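Local coordinates for protein aminoglycoside 3'-phosphotransferase AphA1-IAB (Acinetobacter baumannii, PDB 4GKH) that transfers a phosphate to the 3' position of kanamycin and related aminoglycosides, giving bacteria resistance to these antibiotics, at residues T40-Y45 against D94-T99; Q228-L233 against Y252-P257. All coordinates share one frame; numbering follows the deposited sequence.

Contact 1 (T40-Y45 against D94-T99); sequences TIYRLY and DAWLLT. With ACT (acetate ion), chain Q.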
# COMPACT_ATOMS: atom_id res chain seq x y z
N THR A 40 2.35 0.06 15.80
CA THR A 40 3.31 -0.93 16.27
C THR A 40 2.88 -2.28 15.72
O THR A 40 1.72 -2.66 15.82
CB THR A 40 3.40 -0.98 17.80
OG1 THR A 40 3.85 0.29 18.28
CG2 THR A 40 4.40 -2.03 18.24
N ILE A 41 3.81 -3.00 15.10
CA ILE A 41 3.47 -4.28 14.48
C ILE A 41 4.14 -5.42 15.24
O ILE A 41 5.35 -5.43 15.41
CB ILE A 41 3.92 -4.30 13.02
CG1 ILE A 41 3.10 -3.26 12.25
CG2 ILE A 41 3.72 -5.69 12.41
CD1 ILE A 41 3.61 -3.00 10.87
N TYR A 42 3.33 -6.38 15.69
CA TYR A 42 3.84 -7.57 16.35
C TYR A 42 3.65 -8.80 15.46
O TYR A 42 2.62 -8.95 14.79
CB TYR A 42 3.11 -7.78 17.68
CG TYR A 42 3.27 -6.64 18.67
CD1 TYR A 42 4.43 -6.51 19.44
CD2 TYR A 42 2.27 -5.69 18.84
CE1 TYR A 42 4.57 -5.46 20.35
CE2 TYR A 42 2.40 -4.63 19.76
CZ TYR A 42 3.56 -4.52 20.50
OH TYR A 42 3.71 -3.49 21.40
N ARG A 43 4.67 -9.66 15.44
CA ARG A 43 4.57 -10.96 14.81
C ARG A 43 4.39 -12.02 15.90
O ARG A 43 5.19 -12.09 16.84
CB ARG A 43 5.82 -11.25 13.98
CG ARG A 43 5.66 -12.43 13.03
CD ARG A 43 6.85 -12.52 12.07
NE ARG A 43 8.11 -12.76 12.79
CZ ARG A 43 8.57 -13.96 13.13
NH1 ARG A 43 9.72 -14.07 13.77
NH2 ARG A 43 7.87 -15.05 12.81
N LEU A 44 3.33 -12.81 15.78
CA LEU A 44 3.05 -13.89 16.72
C LEU A 44 3.39 -15.20 16.03
O LEU A 44 2.89 -15.47 14.95
CB LEU A 44 1.57 -13.89 17.13
CG LEU A 44 1.11 -12.79 18.10
CD1 LEU A 44 0.84 -11.48 17.38
CD2 LEU A 44 -0.12 -13.25 18.83
N TYR A 45 4.27 -15.99 16.64
CA TYR A 45 4.80 -17.17 15.97
C TYR A 45 5.23 -18.20 17.01
O TYR A 45 5.12 -17.95 18.22
CB TYR A 45 6.01 -16.79 15.09
CG TYR A 45 7.23 -16.37 15.90
CD1 TYR A 45 7.30 -15.11 16.50
CD2 TYR A 45 8.30 -17.24 16.08
CE1 TYR A 45 8.41 -14.73 17.27
CE2 TYR A 45 9.41 -16.88 16.83
CZ TYR A 45 9.46 -15.62 17.42
OH TYR A 45 10.56 -15.27 18.17
N ASP A 94 -7.23 3.65 21.32
CA ASP A 94 -6.46 2.49 20.87
C ASP A 94 -7.22 1.63 19.89
O ASP A 94 -8.42 1.47 20.00
CB ASP A 94 -6.04 1.62 22.05
CG ASP A 94 -5.10 2.32 23.01
OD1 ASP A 94 -3.87 2.23 22.80
OD2 ASP A 94 -5.59 2.97 23.96
N ALA A 95 -6.49 1.06 18.94
CA ALA A 95 -7.04 0.09 18.01
C ALA A 95 -6.07 -1.08 17.91
O ALA A 95 -4.85 -0.89 17.79
CB ALA A 95 -7.29 0.72 16.65
N TRP A 96 -6.61 -2.30 17.98
CA TRP A 96 -5.80 -3.51 17.87
C TRP A 96 -6.36 -4.36 16.73
O TRP A 96 -7.53 -4.71 16.78
CB TRP A 96 -5.92 -4.30 19.17
CG TRP A 96 -5.38 -3.58 20.37
CD1 TRP A 96 -6.05 -2.70 21.17
CD2 TRP A 96 -4.05 -3.70 20.91
NE1 TRP A 96 -5.22 -2.25 22.17
CE2 TRP A 96 -3.99 -2.85 22.04
CE3 TRP A 96 -2.92 -4.44 20.56
CZ2 TRP A 96 -2.83 -2.72 22.81
CZ3 TRP A 96 -1.77 -4.31 21.34
CH2 TRP A 96 -1.74 -3.45 22.45
N LEU A 97 -5.54 -4.69 15.73
CA LEU A 97 -6.00 -5.47 14.57
C LEU A 97 -5.18 -6.77 14.44
O LEU A 97 -3.99 -6.72 14.16
CB LEU A 97 -5.85 -4.63 13.29
CG LEU A 97 -6.15 -5.33 11.95
CD1 LEU A 97 -7.58 -5.91 11.92
CD2 LEU A 97 -5.93 -4.32 10.81
N LEU A 98 -5.83 -7.92 14.66
CA LEU A 98 -5.16 -9.22 14.60
C LEU A 98 -5.54 -9.92 13.30
O LEU A 98 -6.72 -10.20 13.07
CB LEU A 98 -5.61 -10.09 15.79
CG LEU A 98 -4.92 -11.47 15.90
CD1 LEU A 98 -3.41 -11.31 16.17
CD2 LEU A 98 -5.57 -12.36 16.95
N THR A 99 -4.55 -10.23 12.45
CA THR A 99 -4.84 -10.87 11.17
C THR A 99 -3.95 -12.10 10.95
O THR A 99 -2.91 -12.25 11.59
CB THR A 99 -4.60 -9.91 9.98
OG1 THR A 99 -3.21 -9.62 9.87
CG2 THR A 99 -5.39 -8.60 10.17
C ACT Q . 1.49 3.06 17.94
O ACT Q . 2.61 3.21 17.40
OXT ACT Q . 0.60 3.87 17.57
CH3 ACT Q . 1.25 1.98 18.97
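The five-stranded antiparallel sheet of the N-terminal lobe, in the eukaryotic protein kinase-like fold, brings Tyr-42 up to Trp-96 and Leu-44 up to Leu-98 across an intervening strand. Residues 40-45 and 94-99 both pair antiparallel with strand 53-59, and so run parallel to each other; their closest CA atoms, of Tyr-42 and Leu-98, are 9.3 Å apart. No hydrogen bond links the two strands directly. Only side chains on one face of the sheet meet, burying 97 Å². Tyr-42 CE2 comes within 4.5 Å of Trp-96 CZ3, the two rings meeting obliquely. Leu-44 CD1 approaches Leu-98 CD1 at 4.4 Å, a loose methyl-to-methyl contact. Leu-98 gets there by its torsion: CG lies anti to the backbone N (chi1 -177°), which carries the branch toward Leu-44. Both aromatic groups have further ring partners, Tyr-42 edge-to-face with Trp-29 and Trp-96 stacked on His-57, whose NE2 is hydrogen-bonded to Asp-94 OD1. At the start of strand 40-45, Thr-40 OG1 lies 3.3 Å from O of an acetate probably taken from the crystallisation liquor, at most a weak hydrogen bond. Leu-44 and Trp-96 both touch Leu-55 of the central strand. On the other face of the sheet, Ile-41 touches the bound pyrazolopyrimidine inhibitor, while Ala-95 and Leu-97 pack on helix 61-76.

Contact 2 (Q228-L233 against Y252-P257); sequences QDLAIL and YGIDNP
Leu-230 holds CG anti to its carbonyl carbon (chi1 -72°) and Tyr-252 sets CG opposite its own backbone N (chi1 176°), which places a leucine methyl over the tyrosine ring. The contact joins helix 227-237 to the end of helix 242-252 in the kinase-like fold, where a Schellman motif stops the second helix: Gly-253, with phi 119°, is its C-prime residue, and Ile-254 N and Gly-253 N bond back to Phe-249 O and Gln-250 O. Both methyls of Leu-230 reach this turn. Its CD2 sits 3.9 Å from the Tyr-252 ring centroid and close to the ring normal, the geometry of a CH-pi contact over the face, while CD1 lies 4.0 Å from Tyr-252 CE2. The two side chains cross at roughly a right angle. No hydrogen bond joins the segments. The polar end of Tyr-252 is held elsewhere, OH being hydrogen-bonded to His-133 ND1 and Arg-226 NH1. His-133 NE2 in turn bonds Asp-229 OD2, linking the tyrosine back to helix 227-237. Asp-229 also accepts bonds from His-197 N (to OD2) and Gly-198 N (to OD1), just before the probable proton acceptor Asp-199; in this Asp-229 probably resembles the helix F aspartate of protein kinases. Leu-230 CD1 also meets Ile-254 CD1 tip to tip at 3.8 Å.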
# COMPACT_ATOMS: atom_id res chain seq x y z
N GLN A 228 -2.71 6.17 -9.32
CA GLN A 228 -2.31 6.10 -7.91
C GLN A 228 -1.51 4.83 -7.64
O GLN A 228 -0.53 4.84 -6.90
CB GLN A 228 -3.53 6.11 -6.98
CG GLN A 228 -3.18 5.77 -5.51
CD GLN A 228 -2.22 6.78 -4.89
OE1 GLN A 228 -2.15 7.93 -5.33
NE2 GLN A 228 -1.48 6.36 -3.86
N ASP A 229 -1.92 3.73 -8.26
CA ASP A 229 -1.24 2.45 -8.05
C ASP A 229 -0.10 2.28 -9.03
O ASP A 229 0.98 1.81 -8.66
CB ASP A 229 -2.23 1.28 -8.16
CG ASP A 229 -3.23 1.23 -6.98
OD1 ASP A 229 -2.90 1.76 -5.88
OD2 ASP A 229 -4.34 0.66 -7.16
N LEU A 230 -0.33 2.67 -10.27
CA LEU A 230 0.69 2.54 -11.29
C LEU A 230 1.93 3.36 -10.92
O LEU A 230 3.05 2.88 -11.11
CB LEU A 230 0.16 2.99 -12.65
CG LEU A 230 -0.86 2.08 -13.34
CD1 LEU A 230 -1.58 2.86 -14.42
CD2 LEU A 230 -0.16 0.83 -13.93
N ALA A 231 1.74 4.55 -10.36
CA ALA A 231 2.88 5.45 -10.10
C ALA A 231 3.80 4.88 -9.04
O ALA A 231 5.03 4.89 -9.17
CB ALA A 231 2.40 6.85 -9.67
N ILE A 232 3.20 4.39 -7.96
CA ILE A 232 3.98 3.91 -6.84
C ILE A 232 4.77 2.66 -7.21
O ILE A 232 5.94 2.53 -6.83
CB ILE A 232 3.09 3.70 -5.60
CG1 ILE A 232 2.57 5.06 -5.13
CG2 ILE A 232 3.85 2.97 -4.49
CD1 ILE A 232 1.82 5.03 -3.79
N LEU A 233 4.15 1.75 -7.95
CA LEU A 233 4.87 0.54 -8.35
C LEU A 233 5.97 0.89 -9.35
O LEU A 233 7.08 0.35 -9.30
CB LEU A 233 3.90 -0.49 -8.94
CG LEU A 233 4.55 -1.83 -9.34
CD1 LEU A 233 5.29 -2.43 -8.15
CD2 LEU A 233 3.50 -2.81 -9.86
N TYR A 252 0.22 -4.11 -18.29
CA TYR A 252 -1.02 -3.61 -17.67
C TYR A 252 -2.02 -3.22 -18.77
O TYR A 252 -3.24 -3.31 -18.58
CB TYR A 252 -0.71 -2.40 -16.78
CG TYR A 252 -1.93 -1.76 -16.17
CD1 TYR A 252 -2.48 -2.23 -14.99
CD2 TYR A 252 -2.53 -0.66 -16.78
CE1 TYR A 252 -3.58 -1.62 -14.41
CE2 TYR A 252 -3.64 -0.06 -16.23
CZ TYR A 252 -4.16 -0.54 -15.05
OH TYR A 252 -5.26 0.07 -14.51
N GLY A 253 -1.50 -2.78 -19.91
CA GLY A 253 -2.32 -2.48 -21.07
C GLY A 253 -2.24 -1.03 -21.52
O GLY A 253 -3.07 -0.58 -22.32
N ILE A 254 -1.24 -0.31 -21.03
CA ILE A 254 -1.04 1.09 -21.41
C ILE A 254 0.21 1.27 -22.25
O ILE A 254 1.32 1.04 -21.77
CB ILE A 254 -0.93 1.99 -20.17
CG1 ILE A 254 -2.28 2.09 -19.46
CG2 ILE A 254 -0.46 3.38 -20.58
CD1 ILE A 254 -2.23 2.82 -18.12
N ASP A 255 0.04 1.68 -23.50
CA ASP A 255 1.17 1.86 -24.41
C ASP A 255 1.79 3.25 -24.37
O ASP A 255 2.96 3.41 -24.68
CB ASP A 255 0.77 1.52 -25.84
CG ASP A 255 0.69 0.03 -26.07
OD1 ASP A 255 1.47 -0.71 -25.44
OD2 ASP A 255 -0.17 -0.38 -26.88
N ASN A 256 1.00 4.26 -24.02
CA ASN A 256 1.54 5.61 -23.88
C ASN A 256 1.24 6.18 -22.51
O ASN A 256 0.22 6.84 -22.32
CB ASN A 256 1.03 6.53 -24.98
CG ASN A 256 1.60 6.19 -26.35
OD1 ASN A 256 2.70 6.61 -26.70
ND2 ASN A 256 0.85 5.41 -27.13
N PRO A 257 2.12 5.89 -21.53
CA PRO A 257 1.93 6.38 -20.16
C PRO A 257 1.68 7.88 -20.13
O PRO A 257 2.28 8.62 -20.90
CB PRO A 257 3.27 6.03 -19.49
CG PRO A 257 3.78 4.84 -20.26
CD PRO A 257 3.35 5.10 -21.69

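Overall arrangement
From the N terminus, the chain lays down strand 40-45, passes through 48 residues that include strand 53-59, helix 61-76 and strand 85-91, and closes contact 1 on strand 94-100. Contact 2 opens only much later, at helix 227-237, and closes after 18 mostly helical residues at the turn ending helix 242-252. The two closures therefore stand in series; neither nests within nor crosses the other. The centres of contact 1 and contact 2 are 32 Å apart, on opposite sides of the chain's centre. Contact 1 brings two strands of the N-terminal sheet together across strand 53-59, whereas contact 2 packs helix 227-237 against the end of helix 242-252.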